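Local coordinates for guanine nucleotide exchange protein (Legionella pneumophila, PDB 1XSZ) that probably acts as a guanine nucleotide exchange factor for ADP-ribosylation factors, its Sec7 domain being covered at the active site by a C-terminal capping domain, at residues P5-A10 with E31-Y36; E42-F47 with Q72-A77; P203-T208 with V296-G301; A273-Q278 with D308-A313. All blocks are in the same frame, centred on the assembly; numbering follows the deposited sequence.

Interaction 1 (P5-A10 with E31-Y36); sequences PEIEKA and EICEQY
Glu-6 lies flat over one face of the Tyr-36 ring. Its CG sits 3.3 Å from the centroid of that ring, only 7° off the normal, a CH-pi contact, and the carboxylate beyond it is stacked on the phenol with 14° between the two planes. The bend at chi2 (-63°) lays the carboxylate along the ring toward the CE2-CZ side, bringing OE1 of Glu-6 to 3.1 Å from CE2 of Tyr-36. One water, 2.9 Å from Glu-6 OE1 and donating to it, also reaches the Tyr-36 hydroxyl, and Lys-9 offers the carboxylate a long salt bridge. These residues join the short N-terminal helix 5-9 to the end of helix 22-35 in the all-helical Sec7 domain; the two segments run roughly antiparallel, their axes 9.9 Å apart. The apolar half centres on Ile-32, which is gripped by three residues. Its CG2 meets CD1 of Ile-7 at 3.7 Å and CB of Glu-6 at 3.8 Å, while its other branch ends with CD1 3.8 Å from CB of Ala-10. Ile-14 of helix 11-20 touches both isoleucines.

Interaction 2 (E42-F47 with Q72-A77); sequences EEIAEF and QQVLKA
This is a largely buried helix-helix crossing without hydrogen bonds between the segments, in the all-alpha Sec7 domain, where helix 40-50 packs on helix 69-80 through two alanines, a valine and an isoleucine. With alanines at the nearest points, the axes of the two segments come within 8.0 Å, crossing at -58°. The backbones are closest at two places, Glu-42 beside Ala-77 and Ala-45 beside Val-74, one turn apart on each helix. Val-74 packs beside Ala-45 and on Ile-44. Its CG1 stands anti to the backbone N (chi1 173°) and reaches CG2 of Ile-44 at 3.8 Å, whereas its CG2 faces CD1 of the same isoleucine at 4.1 Å; the two side chains cross at about a right angle, and both valine methyls touch Ile-44. Tyr-63 of helix 57-64 touches both Ile-44 and Val-74, and Ile-26 and Ile-29 of helix 22-35 cover Ile-44 further, within a multi-helix core. Near the exposed Glu-42, NE2 of Gln-81 is hydrogen-bonded to the Glu-42 carbonyl, and Gln-81 also touches Ala-45. Glu-42 directs its CB away from helix 69-80 and gives mainly its backbone side to Ala-77, whose CB lies 4.0 Å from Glu-42 CA. The methyl of Ala-45 touches two partners on one side, its CB 3.9 Å from CB of Ala-77 and 3.6 Å from the carbonyl O of Val-74.

Interaction 3 (P203-T208 with V296-G301); sequences PGYELT and VIIQPG
Tyr-205 and Ile-298 exchange two backbone hydrogen bonds, Tyr-205 N to Ile-298 O at 2.9 Å and Ile-298 N to Tyr-205 O at 2.8 Å. Leu-207 and Val-296 form a second such pair, and Glu-206 with Ile-297 is the non-hydrogen-bonded pair between them, giving antiparallel pairing in the capping domain's sheet. Gly-204, at backbone angles that call for glycine, has CA 3.5 Å from Ile-298 O. The tight face carries Tyr-205, Leu-207, Val-296 and Ile-298. CD1 of Leu-207 meets CD1 of Ile-298 at 4.0 Å, the two side chains crossing at a slant, and Ala-310 and Ala-314 of helix 306-315 cover Ile-298. The Tyr-205 hydroxyl bonds the carbonyl of Leu-335. The other face is more polar and sparser: CG of Glu-206 only brushes CG1 of Ile-297 at 4.2 Å, and its carboxylate turns to Arg-295 and Asn-323. At the partly exposed end, Gln-299 lies alongside Pro-203, and its NE2 donates to Pro-203 O at 2.9 Å, approaching 45° above the carbonyl plane. NE2 also bonds OE1 of Glu-105, and two acceptors on one nitrogen would fix the Gln-299 amide's rotation and tie this end of the strand pair to the Sec7 domain.

Interaction 4 (A273-Q278 with D308-A313); sequences AQATIQ and DLAAKA
Ala-275 pushes its methyl against two successive residues of helix 306-315: its CB lies 4.0 Å from CG of Leu-309 and equally 4.0 Å from CB of Ala-310. Leu-309 is the larger partner. With CG anti to the backbone N (chi1 176°), it leans over the start of the strand, where its CD2 lies along the main chain, 3.8 Å from the carbonyl O of Ala-273 and 3.9 Å from the carbonyl C of Gln-274. CB of Ala-273 lies 4.3 Å from CD2 of Leu-309. One helical turn further on, CD1 of Ile-277 touches CB of Ala-313 at 4.2 Å, and here only the ends of the side chains meet. No hydrogen bond crosses between the two segments; the contact is van der Waals throughout, side chain on side chain and, at Leu-309, side chain on main chain. With alanines at the nearest approach, the segment axes come within 7.4 Å, at 37° to each other. The next shell holds both partners in place. Ser-306, near the start of the helix, is hydrogen-bonded through OG to N of Gln-274, and Phe-236 touches both Ile-277 and Ala-313, while Ile-239 rests on Leu-309. Gln-274, whose CB points away from the helix, has its OE1 bonded to Thr-267 of the neighbouring strand. Strand 274-280 lies inside the capping domain's antiparallel sheet, between strands 260-268 and 295-300, with helix 306-315 on one face of it; on the helix, Ala-311 in turn packs on Ala-338 and Gln-342 of helix 332-351.

Overall arrangement
Interactions 1 and 2 both belong to the Sec7 domain, 15 Å apart between centres, and meet directly on helix 40-50: CG2 of Ile-7 lies 3.5 Å from CD1 of Phe-47, and SG of Cys-33 3.7 Å from CB of Glu-43. Interactions 3 and 4 form one unit of the capping domain, their centres 8 Å apart, where strands 295-300 and 274-280 are neighbours and helix 306-315 packs on them; Ile-297 O and Gln-278 N, 2.8 Å apart, probably form a hydrogen bond. Between the two groups there is no touch: nearest atoms of interaction 2 are about 14 Å from those of interactions 3 and 4. The capping domain covers the Sec7 active site.

Interaction 1 (P5-A10 with E31-Y36)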
loop_
_atom_site.group_PDB
_atom_site.type_symbol
_atom_site.label_atom_id
_atom_site.label_comp_id
_atom_site.label_asym_id
_atom_site.label_seq_id
_atom_site.Cartn_x
_atom_site.Cartn_y
_atom_site.Cartn_z
ATOM N N PRO A 5 11.095 -12.504 27.148
ATOM C CA PRO A 5 10.260 -13.251 28.094
ATOM C C PRO A 5 8.996 -12.521 28.543
ATOM O O PRO A 5 7.929 -13.125 28.638
ATOM C CB PRO A 5 11.216 -13.512 29.251
ATOM C CG PRO A 5 12.520 -13.701 28.546
ATOM C CD PRO A 5 12.513 -12.564 27.546
ATOM N N GLU A 6 9.117 -11.226 28.815
ATOM C CA GLU A 6 7.975 -10.440 29.264
ATOM C C GLU A 6 6.920 -10.284 28.176
ATOM O O GLU A 6 5.739 -10.125 28.474
ATOM C CB GLU A 6 8.439 -9.069 29.756
ATOM C CG GLU A 6 9.317 -9.145 30.999
ATOM C CD GLU A 6 8.587 -9.719 32.203
ATOM O OE1 GLU A 6 9.261 -10.040 33.207
ATOM O OE2 GLU A 6 7.345 -9.843 32.155
ATOM N N ILE A 7 7.345 -10.330 26.917
ATOM C CA ILE A 7 6.411 -10.219 25.804
ATOM C C ILE A 7 5.728 -11.573 25.626
ATOM O O ILE A 7 4.511 -11.651 25.458
ATOM C CB ILE A 7 7.134 -9.828 24.492
ATOM C CG1 ILE A 7 7.649 -8.387 24.587
ATOM C CG2 ILE A 7 6.189 -9.972 23.306
ATOM C CD1 ILE A 7 6.556 -7.332 24.645
ATOM N N GLU A 8 6.520 -12.639 25.681
ATOM C CA GLU A 8 5.992 -13.989 25.535
ATOM C C GLU A 8 4.940 -14.243 26.617
ATOM O O GLU A 8 3.902 -14.848 26.353
ATOM C CB GLU A 8 7.121 -15.015 25.654
ATOM C CG GLU A 8 6.739 -16.421 25.205
ATOM C CD GLU A 8 6.647 -16.554 23.694
ATOM O OE1 GLU A 8 6.219 -17.627 23.215
ATOM O OE2 GLU A 8 7.008 -15.593 22.982
ATOM N N LYS A 9 5.213 -13.772 27.832
ATOM C CA LYS A 9 4.287 -13.944 28.949
ATOM C C LYS A 9 2.918 -13.341 28.658
ATOM O O LYS A 9 1.888 -13.913 29.022
ATOM C CB LYS A 9 4.844 -13.292 30.221
ATOM C CG LYS A 9 6.036 -14.002 30.824
ATOM C CD LYS A 9 6.515 -13.337 32.108
ATOM C CE LYS A 9 7.706 -14.086 32.696
ATOM N NZ LYS A 9 8.205 -13.470 33.958
ATOM N N ALA A 10 2.915 -12.185 28.002
ATOM C CA ALA A 10 1.677 -11.481 27.682
ATOM C C ALA A 10 1.229 -11.640 26.234
ATOM O O ALA A 10 0.443 -10.831 25.738
ATOM C CB ALA A 10 1.840 -10.000 28.005
ATOM N N GLU A 31 4.430 -0.578 25.838
ATOM C CA GLU A 31 4.365 -0.369 27.282
ATOM C C GLU A 31 5.236 -1.384 28.012
ATOM O O GLU A 31 5.937 -1.043 28.964
ATOM C CB GLU A 31 2.919 -0.468 27.773
ATOM C CG GLU A 31 2.025 0.650 27.264
ATOM C CD GLU A 31 0.634 0.606 27.863
ATOM O OE1 GLU A 31 -0.067 -0.410 27.672
ATOM O OE2 GLU A 31 0.243 1.589 28.526
ATOM N N ILE A 32 5.192 -2.634 27.561
ATOM C CA ILE A 32 5.991 -3.688 28.171
ATOM C C ILE A 32 7.473 -3.416 27.940
ATOM O O ILE A 32 8.290 -3.589 28.844
ATOM C CB ILE A 32 5.630 -5.068 27.586
ATOM C CG1 ILE A 32 4.187 -5.421 27.957
ATOM C CG2 ILE A 32 6.595 -6.132 28.103
ATOM C CD1 ILE A 32 3.693 -6.714 27.347
ATOM N N CYS A 33 7.817 -2.986 26.730
ATOM C CA CYS A 33 9.206 -2.691 26.401
ATOM C C CYS A 33 9.752 -1.551 27.251
ATOM O O CYS A 33 10.914 -1.570 27.653
ATOM C CB CYS A 33 9.342 -2.349 24.916
ATOM S SG CYS A 33 9.105 -3.774 23.820
ATOM N N GLU A 34 8.908 -0.563 27.524
ATOM C CA GLU A 34 9.304 0.580 28.336
ATOM C C GLU A 34 9.620 0.111 29.751
ATOM O O GLU A 34 10.672 0.432 30.306
ATOM C CB GLU A 34 8.170 1.612 28.363
ATOM C CG GLU A 34 8.447 2.891 29.154
ATOM C CD GLU A 34 8.301 2.717 30.658
ATOM O OE1 GLU A 34 9.232 2.190 31.301
ATOM O OE2 GLU A 34 7.245 3.105 31.200
ATOM N N GLN A 35 8.705 -0.664 30.322
ATOM C CA GLN A 35 8.856 -1.172 31.678
ATOM C C GLN A 35 10.102 -2.030 31.885
ATOM O O GLN A 35 10.750 -1.945 32.929
ATOM C CB GLN A 35 7.611 -1.970 32.073
ATOM C CG GLN A 35 7.622 -2.473 33.508
ATOM C CD GLN A 35 6.323 -3.154 33.894
ATOM O OE1 GLN A 35 5.246 -2.563 33.793
ATOM N NE2 GLN A 35 6.416 -4.400 34.341
ATOM N N TYR A 36 10.445 -2.852 30.899
ATOM C CA TYR A 36 11.614 -3.713 31.030
ATOM C C TYR A 36 12.821 -3.272 30.211
ATOM O O TYR A 36 13.754 -4.050 30.002
ATOM C CB TYR A 36 11.244 -5.158 30.687
ATOM C CG TYR A 36 10.213 -5.741 31.626
ATOM C CD1 TYR A 36 8.852 -5.513 31.427
ATOM C CD2 TYR A 36 10.601 -6.481 32.742
ATOM C CE1 TYR A 36 7.901 -6.009 32.317
ATOM C CE2 TYR A 36 9.660 -6.977 33.640
ATOM C CZ TYR A 36 8.313 -6.739 33.423
ATOM O OH TYR A 36 7.382 -7.225 34.312
HETATM O O HOH W 1 8.233 -9.828 35.894
#

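Interaction 2 (E42-F47 with Q72-A77)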
loop_
_atom_site.group_PDB
_atom_site.type_symbol
_atom_site.label_atom_id
_atom_site.label_comp_id
_atom_site.label_asym_id
_atom_site.label_seq_id
_atom_site.Cartn_x
_atom_site.Cartn_y
_atom_site.Cartn_z
ATOM N N GLU A 42 12.360 -3.501 17.381
ATOM C CA GLU A 42 12.800 -4.852 17.068
ATOM C C GLU A 42 11.854 -5.871 17.699
ATOM O O GLU A 42 11.627 -6.950 17.147
ATOM C CB GLU A 42 14.233 -5.080 17.567
ATOM C CG GLU A 42 15.267 -4.187 16.886
ATOM C CD GLU A 42 15.571 -2.916 17.665
ATOM O OE1 GLU A 42 14.626 -2.252 18.145
ATOM O OE2 GLU A 42 16.766 -2.574 17.790
ATOM N N GLU A 43 11.289 -5.517 18.849
ATOM C CA GLU A 43 10.375 -6.409 19.546
ATOM C C GLU A 43 9.042 -6.535 18.802
ATOM O O GLU A 43 8.466 -7.615 18.733
ATOM C CB GLU A 43 10.139 -5.912 20.976
ATOM C CG GLU A 43 9.607 -6.992 21.903
ATOM C CD GLU A 43 10.602 -8.126 22.119
ATOM O OE1 GLU A 43 10.158 -9.257 22.398
ATOM O OE2 GLU A 43 11.824 -7.886 22.019
ATOM N N ILE A 44 8.546 -5.427 18.260
ATOM C CA ILE A 44 7.298 -5.473 17.509
ATOM C C ILE A 44 7.509 -6.361 16.278
ATOM O O ILE A 44 6.694 -7.234 15.982
ATOM C CB ILE A 44 6.866 -4.061 17.059
ATOM C CG1 ILE A 44 6.509 -3.213 18.284
ATOM C CG2 ILE A 44 5.685 -4.156 16.094
ATOM C CD1 ILE A 44 6.293 -1.746 17.967
ATOM N N ALA A 45 8.616 -6.146 15.576
ATOM C CA ALA A 45 8.923 -6.935 14.388
ATOM C C ALA A 45 9.036 -8.418 14.726
ATOM O O ALA A 45 8.518 -9.266 14.001
ATOM C CB ALA A 45 10.217 -6.440 13.749
ATOM N N GLU A 46 9.707 -8.732 15.828
ATOM C CA GLU A 46 9.864 -10.124 16.229
ATOM C C GLU A 46 8.519 -10.754 16.581
ATOM O O GLU A 46 8.292 -11.927 16.298
ATOM C CB GLU A 46 10.821 -10.227 17.422
ATOM C CG GLU A 46 11.132 -11.653 17.867
ATOM C CD GLU A 46 11.812 -12.476 16.787
ATOM O OE1 GLU A 46 12.784 -11.979 16.178
ATOM O OE2 GLU A 46 11.385 -13.628 16.556
ATOM N N PHE A 47 7.628 -9.972 17.186
ATOM C CA PHE A 47 6.311 -10.480 17.554
ATOM C C PHE A 47 5.520 -10.835 16.292
ATOM O O PHE A 47 4.831 -11.848 16.249
ATOM C CB PHE A 47 5.538 -9.438 18.373
ATOM C CG PHE A 47 4.369 -10.010 19.130
ATOM C CD1 PHE A 47 4.572 -10.738 20.302
ATOM C CD2 PHE A 47 3.070 -9.847 18.662
ATOM C CE1 PHE A 47 3.496 -11.294 20.995
ATOM C CE2 PHE A 47 1.986 -10.401 19.350
ATOM C CZ PHE A 47 2.202 -11.125 20.518
ATOM N N GLN A 72 8.284 2.477 9.781
ATOM C CA GLN A 72 9.412 2.218 8.903
ATOM C C GLN A 72 10.571 1.574 9.655
ATOM O O GLN A 72 11.275 0.726 9.107
ATOM C CB GLN A 72 9.840 3.508 8.191
ATOM C CG GLN A 72 8.720 4.075 7.318
ATOM C CD GLN A 72 9.223 4.857 6.122
ATOM O OE1 GLN A 72 10.011 4.350 5.322
ATOM N NE2 GLN A 72 8.758 6.094 5.984
ATOM N N GLN A 73 10.760 1.951 10.916
ATOM C CA GLN A 73 11.824 1.349 11.708
ATOM C C GLN A 73 11.476 -0.108 11.991
ATOM O O GLN A 73 12.342 -0.982 11.958
ATOM C CB GLN A 73 12.010 2.097 13.031
ATOM C CG GLN A 73 12.617 3.481 12.878
ATOM C CD GLN A 73 12.831 4.169 14.211
ATOM O OE1 GLN A 73 11.878 4.438 14.944
ATOM N NE2 GLN A 73 14.086 4.456 14.535
ATOM N N VAL A 74 10.203 -0.375 12.270
ATOM C CA VAL A 74 9.785 -1.741 12.541
ATOM C C VAL A 74 9.955 -2.603 11.291
ATOM O O VAL A 74 10.376 -3.756 11.379
ATOM C CB VAL A 74 8.316 -1.797 13.032
ATOM C CG1 VAL A 74 7.859 -3.244 13.153
ATOM C CG2 VAL A 74 8.204 -1.106 14.395
ATOM N N LEU A 75 9.626 -2.049 10.128
ATOM C CA LEU A 75 9.779 -2.798 8.888
ATOM C C LEU A 75 11.248 -3.145 8.648
ATOM O O LEU A 75 11.568 -4.256 8.230
ATOM C CB LEU A 75 9.232 -1.998 7.698
ATOM C CG LEU A 75 9.479 -2.635 6.321
ATOM C CD1 LEU A 75 8.885 -4.033 6.279
ATOM C CD2 LEU A 75 8.880 -1.766 5.225
ATOM N N LYS A 76 12.141 -2.194 8.906
ATOM C CA LYS A 76 13.559 -2.453 8.699
ATOM C C LYS A 76 13.999 -3.624 9.574
ATOM O O LYS A 76 14.735 -4.501 9.125
ATOM C CB LYS A 76 14.386 -1.206 9.023
ATOM C CG LYS A 76 15.814 -1.281 8.500
ATOM C CD LYS A 76 16.569 0.021 8.711
ATOM C CE LYS A 76 17.947 -0.046 8.073
ATOM N NZ LYS A 76 18.713 -1.231 8.546
ATOM N N ALA A 77 13.534 -3.646 10.820
ATOM C CA ALA A 77 13.888 -4.729 11.729
ATOM C C ALA A 77 13.250 -6.036 11.264
ATOM O O ALA A 77 13.887 -7.088 11.269
ATOM C CB ALA A 77 13.430 -4.400 13.147
#

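Interaction 3 (P203-T208 with V296-G301)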
loop_
_atom_site.group_PDB
_atom_site.type_symbol
_atom_site.label_atom_id
_atom_site.label_comp_id
_atom_site.label_asym_id
_atom_site.label_seq_id
_atom_site.Cartn_x
_atom_site.Cartn_y
_atom_site.Cartn_z
ATOM N N PRO A 203 -7.719 -0.142 3.929
ATOM C CA PRO A 203 -8.236 0.794 4.932
ATOM C C PRO A 203 -8.975 1.975 4.306
ATOM O O PRO A 203 -8.604 2.458 3.232
ATOM C CB PRO A 203 -6.977 1.245 5.677
ATOM C CG PRO A 203 -6.053 0.074 5.524
ATOM C CD PRO A 203 -6.270 -0.359 4.103
ATOM N N GLY A 204 -10.025 2.420 4.991
ATOM C CA GLY A 204 -10.791 3.566 4.529
ATOM C C GLY A 204 -12.006 3.240 3.691
ATOM O O GLY A 204 -12.620 2.188 3.848
ATOM N N TYR A 205 -12.352 4.160 2.800
ATOM C CA TYR A 205 -13.489 3.998 1.906
ATOM C C TYR A 205 -12.992 3.625 0.519
ATOM O O TYR A 205 -12.102 4.290 -0.022
ATOM C CB TYR A 205 -14.258 5.320 1.749
ATOM C CG TYR A 205 -14.703 5.983 3.030
ATOM C CD1 TYR A 205 -15.812 5.516 3.730
ATOM C CD2 TYR A 205 -14.030 7.094 3.526
ATOM C CE1 TYR A 205 -16.240 6.143 4.893
ATOM C CE2 TYR A 205 -14.445 7.730 4.688
ATOM C CZ TYR A 205 -15.553 7.250 5.367
ATOM O OH TYR A 205 -15.973 7.892 6.503
ATOM N N GLU A 206 -13.538 2.559 -0.053
ATOM C CA GLU A 206 -13.151 2.198 -1.402
ATOM C C GLU A 206 -14.371 2.210 -2.293
ATOM O O GLU A 206 -15.399 1.615 -1.962
ATOM C CB GLU A 206 -12.516 0.808 -1.490
ATOM C CG GLU A 206 -12.054 0.510 -2.921
ATOM C CD GLU A 206 -11.480 -0.879 -3.122
ATOM O OE1 GLU A 206 -10.969 -1.136 -4.234
ATOM O OE2 GLU A 206 -11.542 -1.708 -2.191
ATOM N N LEU A 207 -14.260 2.926 -3.405
ATOM C CA LEU A 207 -15.313 2.971 -4.395
ATOM C C LEU A 207 -14.723 2.225 -5.584
ATOM O O LEU A 207 -13.595 2.501 -6.014
ATOM C CB LEU A 207 -15.644 4.411 -4.796
ATOM C CG LEU A 207 -16.206 5.297 -3.682
ATOM C CD1 LEU A 207 -15.077 6.085 -3.032
ATOM C CD2 LEU A 207 -17.261 6.245 -4.248
ATOM N N THR A 208 -15.460 1.259 -6.105
ATOM C CA THR A 208 -14.991 0.506 -7.251
ATOM C C THR A 208 -16.164 -0.226 -7.865
ATOM O O THR A 208 -16.918 -0.908 -7.165
ATOM C CB THR A 208 -13.871 -0.496 -6.856
ATOM O OG1 THR A 208 -13.429 -1.181 -8.033
ATOM C CG2 THR A 208 -14.363 -1.519 -5.831
ATOM N N VAL A 296 -11.109 3.954 -6.229
ATOM C CA VAL A 296 -10.797 5.196 -5.550
ATOM C C VAL A 296 -10.754 4.807 -4.075
ATOM O O VAL A 296 -11.702 4.213 -3.557
ATOM C CB VAL A 296 -11.866 6.282 -5.775
ATOM C CG1 VAL A 296 -11.538 7.509 -4.928
ATOM C CG2 VAL A 296 -11.926 6.659 -7.259
ATOM N N ILE A 297 -9.641 5.100 -3.412
ATOM C CA ILE A 297 -9.476 4.780 -2.000
ATOM C C ILE A 297 -9.292 6.094 -1.253
ATOM O O ILE A 297 -8.361 6.855 -1.537
ATOM C CB ILE A 297 -8.248 3.861 -1.766
ATOM C CG1 ILE A 297 -8.430 2.543 -2.529
ATOM C CG2 ILE A 297 -8.082 3.596 -0.278
ATOM C CD1 ILE A 297 -7.234 1.603 -2.451
ATOM N N ILE A 298 -10.183 6.355 -0.300
ATOM C CA ILE A 298 -10.164 7.586 0.481
ATOM C C ILE A 298 -9.895 7.266 1.940
ATOM O O ILE A 298 -10.614 6.472 2.549
ATOM C CB ILE A 298 -11.520 8.318 0.358
ATOM C CG1 ILE A 298 -11.819 8.587 -1.119
ATOM C CG2 ILE A 298 -11.495 9.611 1.152
ATOM C CD1 ILE A 298 -13.180 9.219 -1.379
ATOM N N GLN A 299 -8.862 7.886 2.501
ATOM C CA GLN A 299 -8.485 7.628 3.884
ATOM C C GLN A 299 -8.298 8.893 4.700
ATOM O O GLN A 299 -7.631 9.827 4.266
ATOM C CB GLN A 299 -7.182 6.824 3.924
ATOM C CG GLN A 299 -7.256 5.510 3.172
ATOM C CD GLN A 299 -5.906 4.843 3.002
ATOM O OE1 GLN A 299 -4.860 5.493 3.059
ATOM N NE2 GLN A 299 -5.923 3.540 2.764
ATOM N N PRO A 300 -8.888 8.939 5.896
ATOM C CA PRO A 300 -8.734 10.126 6.741
ATOM C C PRO A 300 -7.384 10.080 7.449
ATOM O O PRO A 300 -6.877 8.998 7.753
ATOM C CB PRO A 300 -9.898 10.007 7.718
ATOM C CG PRO A 300 -10.030 8.515 7.888
ATOM C CD PRO A 300 -9.852 7.987 6.478
ATOM N N GLY A 301 -6.806 11.251 7.699
ATOM C CA GLY A 301 -5.535 11.318 8.394
ATOM C C GLY A 301 -5.750 11.163 9.886
ATOM O O GLY A 301 -6.883 10.986 10.336
#

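Interaction 4 (A273-Q278 with D308-A313)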
loop_
_atom_site.group_PDB
_atom_site.type_symbol
_atom_site.label_atom_id
_atom_site.label_comp_id
_atom_site.label_asym_id
_atom_site.label_seq_id
_atom_site.Cartn_x
_atom_site.Cartn_y
_atom_site.Cartn_z
ATOM N N ALA A 273 -7.325 19.233 9.219
ATOM C CA ALA A 273 -7.893 17.936 8.868
ATOM C C ALA A 273 -7.222 17.511 7.570
ATOM O O ALA A 273 -6.917 18.349 6.721
ATOM C CB ALA A 273 -9.399 18.055 8.670
ATOM N N GLN A 274 -6.994 16.212 7.414
ATOM C CA GLN A 274 -6.362 15.702 6.207
ATOM C C GLN A 274 -6.997 14.412 5.718
ATOM O O GLN A 274 -7.590 13.660 6.491
ATOM C CB GLN A 274 -4.866 15.468 6.443
ATOM C CG GLN A 274 -4.022 16.733 6.417
ATOM C CD GLN A 274 -2.534 16.447 6.516
ATOM O OE1 GLN A 274 -1.707 17.343 6.339
ATOM N NE2 GLN A 274 -2.185 15.198 6.804
ATOM N N ALA A 275 -6.878 14.172 4.420
ATOM C CA ALA A 275 -7.412 12.967 3.810
ATOM C C ALA A 275 -6.644 12.711 2.523
ATOM O O ALA A 275 -6.213 13.651 1.854
ATOM C CB ALA A 275 -8.902 13.138 3.507
ATOM N N THR A 276 -6.446 11.443 2.192
ATOM C CA THR A 276 -5.760 11.094 0.959
ATOM C C THR A 276 -6.741 10.386 0.036
ATOM O O THR A 276 -7.650 9.672 0.488
ATOM C CB THR A 276 -4.550 10.170 1.192
ATOM O OG1 THR A 276 -4.970 9.001 1.904
ATOM C CG2 THR A 276 -3.466 10.896 1.969
ATOM N N ILE A 277 -6.562 10.598 -1.260
ATOM C CA ILE A 277 -7.419 9.987 -2.255
ATOM C C ILE A 277 -6.537 9.348 -3.315
ATOM O O ILE A 277 -5.794 10.036 -4.018
ATOM C CB ILE A 277 -8.344 11.033 -2.918
ATOM C CG1 ILE A 277 -9.191 11.735 -1.853
ATOM C CG2 ILE A 277 -9.227 10.360 -3.953
ATOM C CD1 ILE A 277 -10.109 12.809 -2.416
ATOM N N GLN A 278 -6.598 8.024 -3.402
ATOM C CA GLN A 278 -5.819 7.273 -4.378
ATOM C C GLN A 278 -6.706 6.886 -5.545
ATOM O O GLN A 278 -7.860 6.504 -5.353
ATOM C CB GLN A 278 -5.270 5.993 -3.750
ATOM C CG GLN A 278 -4.425 6.194 -2.526
ATOM C CD GLN A 278 -4.107 4.877 -1.855
ATOM O OE1 GLN A 278 -3.577 3.962 -2.486
ATOM N NE2 GLN A 278 -4.434 4.772 -0.578
ATOM N N ASP A 308 -14.289 13.555 9.009
ATOM C CA ASP A 308 -15.359 14.261 8.319
ATOM C C ASP A 308 -14.939 14.689 6.915
ATOM O O ASP A 308 -15.748 14.665 5.987
ATOM C CB ASP A 308 -15.807 15.476 9.132
ATOM C CG ASP A 308 -16.387 15.087 10.476
ATOM O OD1 ASP A 308 -17.262 14.197 10.505
ATOM O OD2 ASP A 308 -15.969 15.669 11.499
ATOM N N LEU A 309 -13.676 15.071 6.753
ATOM C CA LEU A 309 -13.185 15.483 5.443
ATOM C C LEU A 309 -13.209 14.298 4.479
ATOM O O LEU A 309 -13.665 14.412 3.343
ATOM C CB LEU A 309 -11.762 16.041 5.557
ATOM C CG LEU A 309 -11.077 16.433 4.242
ATOM C CD1 LEU A 309 -11.903 17.483 3.506
ATOM C CD2 LEU A 309 -9.686 16.971 4.539
ATOM N N ALA A 310 -12.715 13.153 4.935
ATOM C CA ALA A 310 -12.704 11.957 4.102
ATOM C C ALA A 310 -14.134 11.507 3.775
ATOM O O ALA A 310 -14.439 11.145 2.637
ATOM C CB ALA A 310 -11.949 10.840 4.818
ATOM N N ALA A 311 -15.009 11.555 4.780
ATOM C CA ALA A 311 -16.399 11.144 4.600
ATOM C C ALA A 311 -17.114 12.034 3.590
ATOM O O ALA A 311 -17.919 11.557 2.792
ATOM C CB ALA A 311 -17.131 11.171 5.934
ATOM N N LYS A 312 -16.823 13.331 3.629
ATOM C CA LYS A 312 -17.446 14.267 2.694
ATOM C C LYS A 312 -17.015 13.960 1.266
ATOM O O LYS A 312 -17.831 13.962 0.343
ATOM C CB LYS A 312 -17.070 15.707 3.045
ATOM C CG LYS A 312 -17.721 16.224 4.311
ATOM C CD LYS A 312 -17.302 17.655 4.602
ATOM C CE LYS A 312 -17.884 18.134 5.923
ATOM N NZ LYS A 312 -17.455 19.523 6.242
ATOM N N ALA A 313 -15.728 13.696 1.075
ATOM C CA ALA A 313 -15.244 13.383 -0.261
ATOM C C ALA A 313 -15.926 12.111 -0.777
ATOM O O ALA A 313 -16.418 12.068 -1.902
ATOM C CB ALA A 313 -13.726 13.212 -0.247
#